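Alternansucrase (Leuconostoc mesenteroides, PDB 6HVG) is a large multidomain, calcium-binding protein of glycosyl hydrolase family 70, with choline-binding-type and cell-wall-binding-type repeats along the same chain. Local coordinates at residues L530-A536 / F576-N580; D570-F576 / V1175-N1180. All blocks are in the same frame, centred on the assembly; numbering follows the deposited sequence.

Contact 1: L530-A536 / F576-N580; sequences LQGGFLA and FLLAN
The amide oxygen of Gln531 takes the backbone N-H of Ala579 in a nearly straight bond, N to OE1 2.9 Å (178° at the hydrogen). The donor lies in the carbonyl plane, on a lone pair of OE1, which the Gln531 chain, extended beyond CG (chi2 -177°), carries there. NE2 of the same buried amide is bonded to Met1099 O, so both ends of the amide are bonded, which fixes its rotation. Leu578 crosses Gln531 and Leu530 at about a right angle, its CD2 lying 3.6 Å from Leu530 CD1 and 3.7 Å from Gln531 OE1. Farther along, Phe576 sets its CB squarely over one face of the Phe534 ring, 3.4 Å from the centroid, a CH-pi contact. The two side chains slide past each other in opposite directions, and the rings meet obliquely, planes 32° apart. Phe576 CZ lies 3.9 Å from Ala536 CB. Leu577 O meets the ring of Phe534 at its edge, in plane, 3.4 Å from CZ. The contact thus lays the loop leading into strand 580-582 across the turn from helix 528-531 to strand 534-537, which lies between strands 1248-1252 and 1166-1175 in an antiparallel sheet.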
ATOM      1  N   LEU A 530      -0.188   2.972   0.188  1.00 49.17           N
ATOM      2  CA  LEU A 530       0.004   3.604   1.482  1.00 47.95           C
ATOM      3  C   LEU A 530      -0.794   4.888   1.624  1.00 46.65           C
ATOM      4  O   LEU A 530      -1.491   5.070   2.618  1.00 41.81           O
ATOM      5  CB  LEU A 530       1.481   3.877   1.728  1.00 50.98           C
ATOM      6  CG  LEU A 530       2.458   2.703   1.657  1.00 50.80           C
ATOM      7  CD1 LEU A 530       3.837   3.194   2.058  1.00 53.58           C
ATOM      8  CD2 LEU A 530       2.044   1.575   2.579  1.00 51.99           C
ATOM      9  N   GLN A 531      -0.696   5.769   0.627  1.00 48.56           N
ATOM     10  CA  GLN A 531      -1.333   7.085   0.696  1.00 45.68           C
ATOM     11  C   GLN A 531      -2.227   7.515  -0.475  1.00 46.18           C
ATOM     12  O   GLN A 531      -2.770   8.626  -0.461  1.00 49.29           O
ATOM     13  CB  GLN A 531      -0.245   8.123   0.925  1.00 44.76           C
ATOM     14  CG  GLN A 531       0.212   8.185   2.364  1.00 41.73           C
ATOM     15  CD  GLN A 531       1.223   9.262   2.575  1.00 39.48           C
ATOM     16  OE1 GLN A 531       2.184   9.357   1.837  1.00 38.61           O
ATOM     17  NE2 GLN A 531       1.010  10.084   3.584  1.00 39.84           N
ATOM     18  N   GLY A 532      -2.384   6.662  -1.475  1.00 43.93           N
ATOM     19  CA  GLY A 532      -3.342   6.921  -2.521  1.00 44.57           C
ATOM     20  C   GLY A 532      -2.819   7.470  -3.836  1.00 45.74           C
ATOM     21  O   GLY A 532      -3.595   7.626  -4.768  1.00 43.66           O
ATOM     22  N   GLY A 533      -1.521   7.763  -3.926  1.00 47.61           N
ATOM     23  CA  GLY A 533      -0.924   8.156  -5.214  1.00 44.55           C
ATOM     24  C   GLY A 533       0.090   9.280  -5.106  1.00 44.71           C
ATOM     25  O   GLY A 533       0.107  10.006  -4.130  1.00 47.91           O
ATOM     26  N   PHE A 534       0.924   9.432  -6.123  1.00 44.23           N
ATOM     27  CA  PHE A 534       2.011  10.399  -6.082  1.00 44.36           C
ATOM     28  C   PHE A 534       1.994  11.399  -7.221  1.00 44.85           C
ATOM     29  O   PHE A 534       1.541  11.084  -8.331  1.00 43.68           O
ATOM     30  CB  PHE A 534       3.351   9.686  -6.167  1.00 45.72           C
ATOM     31  CG  PHE A 534       3.536   8.618  -5.151  1.00 46.27           C
ATOM     32  CD1 PHE A 534       3.742   8.932  -3.819  1.00 48.95           C
ATOM     33  CD2 PHE A 534       3.522   7.306  -5.526  1.00 48.64           C
ATOM     34  CE1 PHE A 534       3.906   7.946  -2.877  1.00 48.36           C
ATOM     35  CE2 PHE A 534       3.708   6.313  -4.590  1.00 50.46           C
ATOM     36  CZ  PHE A 534       3.908   6.638  -3.267  1.00 50.59           C
ATOM     37  N   LEU A 535       2.578  12.566  -6.935  1.00 43.79           N
ATOM     38  CA  LEU A 535       2.828  13.618  -7.897  1.00 41.78           C
ATOM     39  C   LEU A 535       4.326  13.864  -7.997  1.00 40.84           C
ATOM     40  O   LEU A 535       4.980  14.044  -6.989  1.00 41.75           O
ATOM     41  CB  LEU A 535       2.187  14.910  -7.437  1.00 42.21           C
ATOM     42  CG  LEU A 535       0.666  14.911  -7.326  1.00 44.30           C
ATOM     43  CD1 LEU A 535       0.185  16.250  -6.775  1.00 44.96           C
ATOM     44  CD2 LEU A 535       0.058  14.631  -8.676  1.00 45.45           C
ATOM     45  N   ALA A 536       4.873  13.853  -9.213  1.00 38.61           N
ATOM     46  CA  ALA A 536       6.274  14.186  -9.404  1.00 39.36           C
ATOM     47  C   ALA A 536       6.383  15.658  -9.801  1.00 42.25           C
ATOM     48  O   ALA A 536       5.723  16.097 -10.732  1.00 42.02           O
ATOM     49  CB  ALA A 536       6.890  13.311 -10.467  1.00 39.32           C
ATOM     50  N   PHE A 576       9.189   6.911  -5.007  1.00 40.16           N
ATOM     51  CA  PHE A 576       8.138   7.486  -4.170  1.00 41.90           C
ATOM     52  C   PHE A 576       7.586   6.458  -3.236  1.00 42.12           C
ATOM     53  O   PHE A 576       7.224   5.379  -3.666  1.00 41.84           O
ATOM     54  CB  PHE A 576       7.025   8.049  -5.039  1.00 42.14           C
ATOM     55  CG  PHE A 576       7.473   9.173  -5.909  1.00 38.94           C
ATOM     56  CD1 PHE A 576       7.478  10.460  -5.441  1.00 39.64           C
ATOM     57  CD2 PHE A 576       7.952   8.919  -7.162  1.00 38.38           C
ATOM     58  CE1 PHE A 576       7.927  11.501  -6.233  1.00 40.54           C
ATOM     59  CE2 PHE A 576       8.391   9.936  -7.964  1.00 39.42           C
ATOM     60  CZ  PHE A 576       8.384  11.235  -7.499  1.00 40.74           C
ATOM     61  N   LEU A 577       7.554   6.809  -1.956  1.00 43.36           N
ATOM     62  CA  LEU A 577       7.157   5.903  -0.914  1.00 42.66           C
ATOM     63  C   LEU A 577       6.120   6.581  -0.063  1.00 42.51           C
ATOM     64  O   LEU A 577       4.952   6.188  -0.074  1.00 46.79           O
ATOM     65  CB  LEU A 577       8.397   5.486  -0.092  1.00 43.73           C
ATOM     66  CG  LEU A 577       8.205   4.631   1.171  1.00 43.84           C
ATOM     67  CD1 LEU A 577       7.532   3.304   0.855  1.00 43.94           C
ATOM     68  CD2 LEU A 577       9.571   4.402   1.783  1.00 42.45           C
ATOM     69  N   LEU A 578       6.529   7.603   0.686  1.00 43.12           N
ATOM     70  CA  LEU A 578       5.618   8.291   1.612  1.00 42.56           C
ATOM     71  C   LEU A 578       5.921   9.755   1.647  1.00 40.22           C
ATOM     72  O   LEU A 578       7.071  10.175   1.472  1.00 40.21           O
ATOM     73  CB  LEU A 578       5.743   7.728   3.039  1.00 46.26           C
ATOM     74  CG  LEU A 578       5.137   6.340   3.300  1.00 49.56           C
ATOM     75  CD1 LEU A 578       5.780   5.645   4.491  1.00 51.34           C
ATOM     76  CD2 LEU A 578       3.644   6.436   3.557  1.00 51.64           C
ATOM     77  N   ALA A 579       4.880  10.530   1.909  1.00 39.50           N
ATOM     78  CA  ALA A 579       4.977  11.950   2.227  1.00 38.98           C
ATOM     79  C   ALA A 579       5.717  12.741   1.167  1.00 42.43           C
ATOM     80  O   ALA A 579       5.466  12.549  -0.038  1.00 44.44           O
ATOM     81  CB  ALA A 579       5.579  12.169   3.612  1.00 38.40           C
ATOM     82  N   ASN A 580       6.574  13.673   1.589  1.00 42.86           N
ATOM     83  CA  ASN A 580       7.330  14.475   0.658  1.00 44.13           C
ATOM     84  C   ASN A 580       8.622  13.788   0.362  1.00 43.97           C
ATOM     85  O   ASN A 580       9.450  13.658   1.240  1.00 49.54           O
ATOM     86  CB  ASN A 580       7.637  15.834   1.249  1.00 46.74           C
ATOM     87  CG  ASN A 580       6.402  16.674   1.435  1.00 47.14           C
ATOM     88  OD1 ASN A 580       5.903  17.295   0.482  1.00 56.08           O
ATOM     89  ND2 ASN A 580       5.908  16.705   2.636  1.00 47.13           N
TER

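Contact 2: D570-F576 / V1175-N1180; sequences DGKGSEF and VDERGN. With CA (calcium ion), chain C.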
ATOM      1  N   ASP A 570      11.127  -2.439 -14.983  1.00 57.20           N
ATOM      2  CA  ASP A 570      10.721  -2.472 -13.570  1.00 56.77           C
ATOM      3  C   ASP A 570      11.910  -2.391 -12.611  1.00 54.90           C
ATOM      4  O   ASP A 570      11.726  -2.222 -11.410  1.00 54.82           O
ATOM      5  CB  ASP A 570       9.863  -3.706 -13.276  1.00 60.74           C
ATOM      6  CG  ASP A 570       8.376  -3.466 -13.535  1.00 63.91           C
ATOM      7  OD1 ASP A 570       7.961  -2.306 -13.757  1.00 64.24           O
ATOM      8  OD2 ASP A 570       7.614  -4.450 -13.511  1.00 65.85           O
ATOM      9  N   GLY A 571      13.126  -2.504 -13.146  1.00 53.42           N
ATOM     10  CA  GLY A 571      14.342  -2.280 -12.380  1.00 53.54           C
ATOM     11  C   GLY A 571      14.613  -0.833 -12.016  1.00 51.85           C
ATOM     12  O   GLY A 571      15.555  -0.534 -11.303  1.00 53.55           O
ATOM     13  N   LYS A 572      13.823   0.087 -12.535  1.00 51.24           N
ATOM     14  CA  LYS A 572      13.880   1.452 -12.048  1.00 52.90           C
ATOM     15  C   LYS A 572      13.307   1.446 -10.657  1.00 52.53           C
ATOM     16  O   LYS A 572      12.273   0.815 -10.404  1.00 54.89           O
ATOM     17  CB  LYS A 572      13.057   2.401 -12.925  1.00 54.55           C
ATOM     18  CG  LYS A 572      13.241   3.865 -12.571  1.00 54.60           C
ATOM     19  CD  LYS A 572      12.208   4.749 -13.265  1.00 55.10           C
ATOM     20  CE  LYS A 572      12.569   6.213 -13.132  1.00 52.68           C
ATOM     21  NZ  LYS A 572      11.510   7.036 -13.719  1.00 53.62           N
ATOM     22  N   GLY A 573      13.960   2.170  -9.763  1.00 49.23           N
ATOM     23  CA  GLY A 573      13.562   2.182  -8.371  1.00 47.85           C
ATOM     24  C   GLY A 573      12.248   2.881  -8.128  1.00 46.63           C
ATOM     25  O   GLY A 573      11.905   3.834  -8.834  1.00 49.39           O
ATOM     26  N   SER A 574      11.515   2.412  -7.124  1.00 42.52           N
ATOM     27  CA  SER A 574      10.309   3.063  -6.673  1.00 40.71           C
ATOM     28  C   SER A 574      10.732   4.208  -5.772  1.00 40.98           C
ATOM     29  O   SER A 574      10.858   4.026  -4.576  1.00 41.66           O
ATOM     30  CB  SER A 574       9.449   2.066  -5.900  1.00 40.84           C
ATOM     31  OG  SER A 574       9.333   0.847  -6.630  1.00 39.29           O
ATOM     32  N   GLU A 575      10.958   5.377  -6.368  1.00 40.82           N
ATOM     33  CA  GLU A 575      11.469   6.543  -5.679  1.00 41.29           C
ATOM     34  C   GLU A 575      10.465   7.091  -4.701  1.00 40.21           C
ATOM     35  O   GLU A 575      10.838   7.659  -3.666  1.00 41.09           O
ATOM     36  CB  GLU A 575      11.824   7.624  -6.699  1.00 45.15           C
ATOM     37  CG  GLU A 575      12.502   8.886  -6.139  1.00 47.25           C
ATOM     38  CD  GLU A 575      13.825   8.638  -5.441  1.00 49.18           C
ATOM     39  OE1 GLU A 575      14.836   8.356  -6.145  1.00 47.08           O
ATOM     40  OE2 GLU A 575      13.833   8.744  -4.184  1.00 48.02           O
ATOM     41  N   PHE A 576       9.189   6.911  -5.007  1.00 40.16           N
ATOM     42  CA  PHE A 576       8.138   7.486  -4.170  1.00 41.90           C
ATOM     43  C   PHE A 576       7.586   6.458  -3.236  1.00 42.12           C
ATOM     44  O   PHE A 576       7.224   5.379  -3.666  1.00 41.84           O
ATOM     45  CB  PHE A 576       7.025   8.049  -5.039  1.00 42.14           C
ATOM     46  CG  PHE A 576       7.473   9.173  -5.909  1.00 38.94           C
ATOM     47  CD1 PHE A 576       7.478  10.460  -5.441  1.00 39.64           C
ATOM     48  CD2 PHE A 576       7.952   8.919  -7.162  1.00 38.38           C
ATOM     49  CE1 PHE A 576       7.927  11.501  -6.233  1.00 40.54           C
ATOM     50  CE2 PHE A 576       8.391   9.936  -7.964  1.00 39.42           C
ATOM     51  CZ  PHE A 576       8.384  11.235  -7.499  1.00 40.74           C
ATOM     52  N   VAL A1175       1.981  10.345 -10.993  1.00 46.81           N
ATOM     53  CA  VAL A1175       2.937   9.265 -11.255  1.00 45.61           C
ATOM     54  C   VAL A1175       2.725   8.111 -10.317  1.00 43.86           C
ATOM     55  O   VAL A1175       2.112   8.267  -9.250  1.00 40.83           O
ATOM     56  CB  VAL A1175       4.386   9.713 -11.049  1.00 47.08           C
ATOM     57  CG1 VAL A1175       4.814  10.676 -12.131  1.00 48.71           C
ATOM     58  CG2 VAL A1175       4.560  10.352  -9.681  1.00 49.09           C
ATOM     59  N   ASP A1176       3.256   6.960 -10.727  1.00 45.50           N
ATOM     60  CA  ASP A1176       3.290   5.759  -9.891  1.00 46.63           C
ATOM     61  C   ASP A1176       4.569   5.746  -9.065  1.00 47.30           C
ATOM     62  O   ASP A1176       5.362   6.692  -9.130  1.00 50.05           O
ATOM     63  CB  ASP A1176       3.130   4.486 -10.734  1.00 47.45           C
ATOM     64  CG  ASP A1176       4.271   4.249 -11.719  1.00 49.59           C
ATOM     65  OD1 ASP A1176       5.369   4.815 -11.570  1.00 52.85           O
ATOM     66  OD2 ASP A1176       4.091   3.441 -12.650  1.00 52.88           O
ATOM     67  N   GLU A1177       4.762   4.712  -8.260  1.00 46.19           N
ATOM     68  CA  GLU A1177       5.903   4.691  -7.336  1.00 46.17           C
ATOM     69  C   GLU A1177       7.257   4.900  -7.998  1.00 46.48           C
ATOM     70  O   GLU A1177       8.158   5.462  -7.376  1.00 48.30           O
ATOM     71  CB  GLU A1177       5.918   3.391  -6.556  1.00 47.68           C
ATOM     72  CG  GLU A1177       6.241   2.168  -7.402  1.00 49.23           C
ATOM     73  CD  GLU A1177       5.903   0.894  -6.677  1.00 45.28           C
ATOM     74  OE1 GLU A1177       4.712   0.675  -6.388  1.00 44.74           O
ATOM     75  OE2 GLU A1177       6.831   0.149  -6.377  1.00 45.64           O
ATOM     76  N   ARG A1178       7.388   4.485  -9.257  1.00 45.73           N
ATOM     77  CA  ARG A1178       8.630   4.683 -10.023  1.00 45.51           C
ATOM     78  C   ARG A1178       8.759   6.040 -10.710  1.00 46.92           C
ATOM     79  O   ARG A1178       9.726   6.279 -11.441  1.00 52.39           O
ATOM     80  CB  ARG A1178       8.781   3.590 -11.088  1.00 45.87           C
ATOM     81  CG  ARG A1178       8.990   2.196 -10.522  1.00 47.39           C
ATOM     82  CD  ARG A1178       9.149   1.170 -11.616  1.00 47.52           C
ATOM     83  NE  ARG A1178       9.492  -0.133 -11.079  1.00 52.48           N
ATOM     84  CZ  ARG A1178       8.638  -0.962 -10.479  1.00 57.36           C
ATOM     85  NH1 ARG A1178       7.359  -0.636 -10.323  1.00 57.18           N
ATOM     86  NH2 ARG A1178       9.077  -2.129  -9.999  1.00 59.48           N
ATOM     87  N   GLY A1179       7.791   6.919 -10.520  1.00 45.94           N
ATOM     88  CA  GLY A1179       7.839   8.227 -11.164  1.00 49.54           C
ATOM     89  C   GLY A1179       7.495   8.223 -12.651  1.00 49.78           C
ATOM     90  O   GLY A1179       7.857   9.123 -13.374  1.00 51.11           O
ATOM     91  N   ASN A1180       6.784   7.200 -13.091  1.00 51.72           N
ATOM     92  CA  ASN A1180       6.302   7.109 -14.449  1.00 49.58           C
ATOM     93  C   ASN A1180       4.890   7.597 -14.499  1.00 51.17           C
ATOM     94  O   ASN A1180       4.066   7.274 -13.652  1.00 54.37           O
ATOM     95  CB  ASN A1180       6.345   5.678 -14.953  1.00 48.94           C
ATOM     96  CG  ASN A1180       7.754   5.172 -15.107  1.00 49.79           C
ATOM     97  OD1 ASN A1180       8.656   5.932 -15.464  1.00 45.98           O
ATOM     98  ND2 ASN A1180       7.955   3.881 -14.829  1.00 50.81           N
TER
HETATM   99 CA    CA C2000      12.483   8.645  -2.627  1.00 47.20          CA
HETATM  100  O   HOH W   1      13.935  10.120  -1.472  1.00 40.78           O
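Arg1178 and Asp570 stack flat on flat where a type I beta turn, Asp1176 to Gly1179, meets the calcium-binding loop 570-576. The carboxylate and guanidinium planes are 27° apart, with Asp570 OD1 3.6 Å from Arg1178 CZ over the centre of one face. The salt bridge between Asp570 OD1 and Arg1178 NE is long (3.8 Å) and acts through charge alone, since no N-H points at the oxygen; the hydroxyl of Ser574 lies over the opposite face. The hydrogen bonds go instead to the backbone: NE and NH2 of Arg1178 grip Asp570 O side-on, NH2 at 3.0 Å on a lone pair and NE from above the carbonyl plane. NE also reaches Lys572 O weakly. Lys572 returns the link, its chain fully extended with CG anti to the backbone N (chi1 -172°), which carries NZ to Arg1178 O, 3.0 Å away and nearly along the C=O axis. Glu1177 turns its CG between its own backbone N and carbonyl carbon (chi1 69°), bringing the side chain alongside Ser574; OG of Ser574 donates to the anti lone pair of Glu1177 OE2 at 2.6 Å. The other carboxylate oxygen of Glu1177 is held by Leu527 N. Asp1176 OD1 accepts from Asn1180 N, just beyond the turn, which comes from above its carboxylate plane. The end of the Glu575 side chain leads away from the turn, and the residue binds calcium through O and OE2, beside Asp581, Asn625, Asp1159 and a water. Next to it, Phe576 N donates to Glu1177 O over 3.0 Å, in the carbonyl plane.

Overall arrangement
Phe576 belongs to both contacts, and the loop ahead of strand 580-582 runs through each: its earlier part meets the turn after strand 1166-1175, its later part crosses the start of strand 534-537. Those two strands are neighbours in one antiparallel sheet, and Phe534 O lies 2.8 Å from Val1175 N, a probable hydrogen bond between the contacts. Contact 1 is buried and mostly apolar, with one cross-segment hydrogen bond; contact 2 is partly buried and relies on charged side chains and backbone carbonyls, grading from exposed Asp570 to buried Glu575 at the calcium. The centres are about 11 Å apart, and Leu577 of contact 1 also lies near the ion.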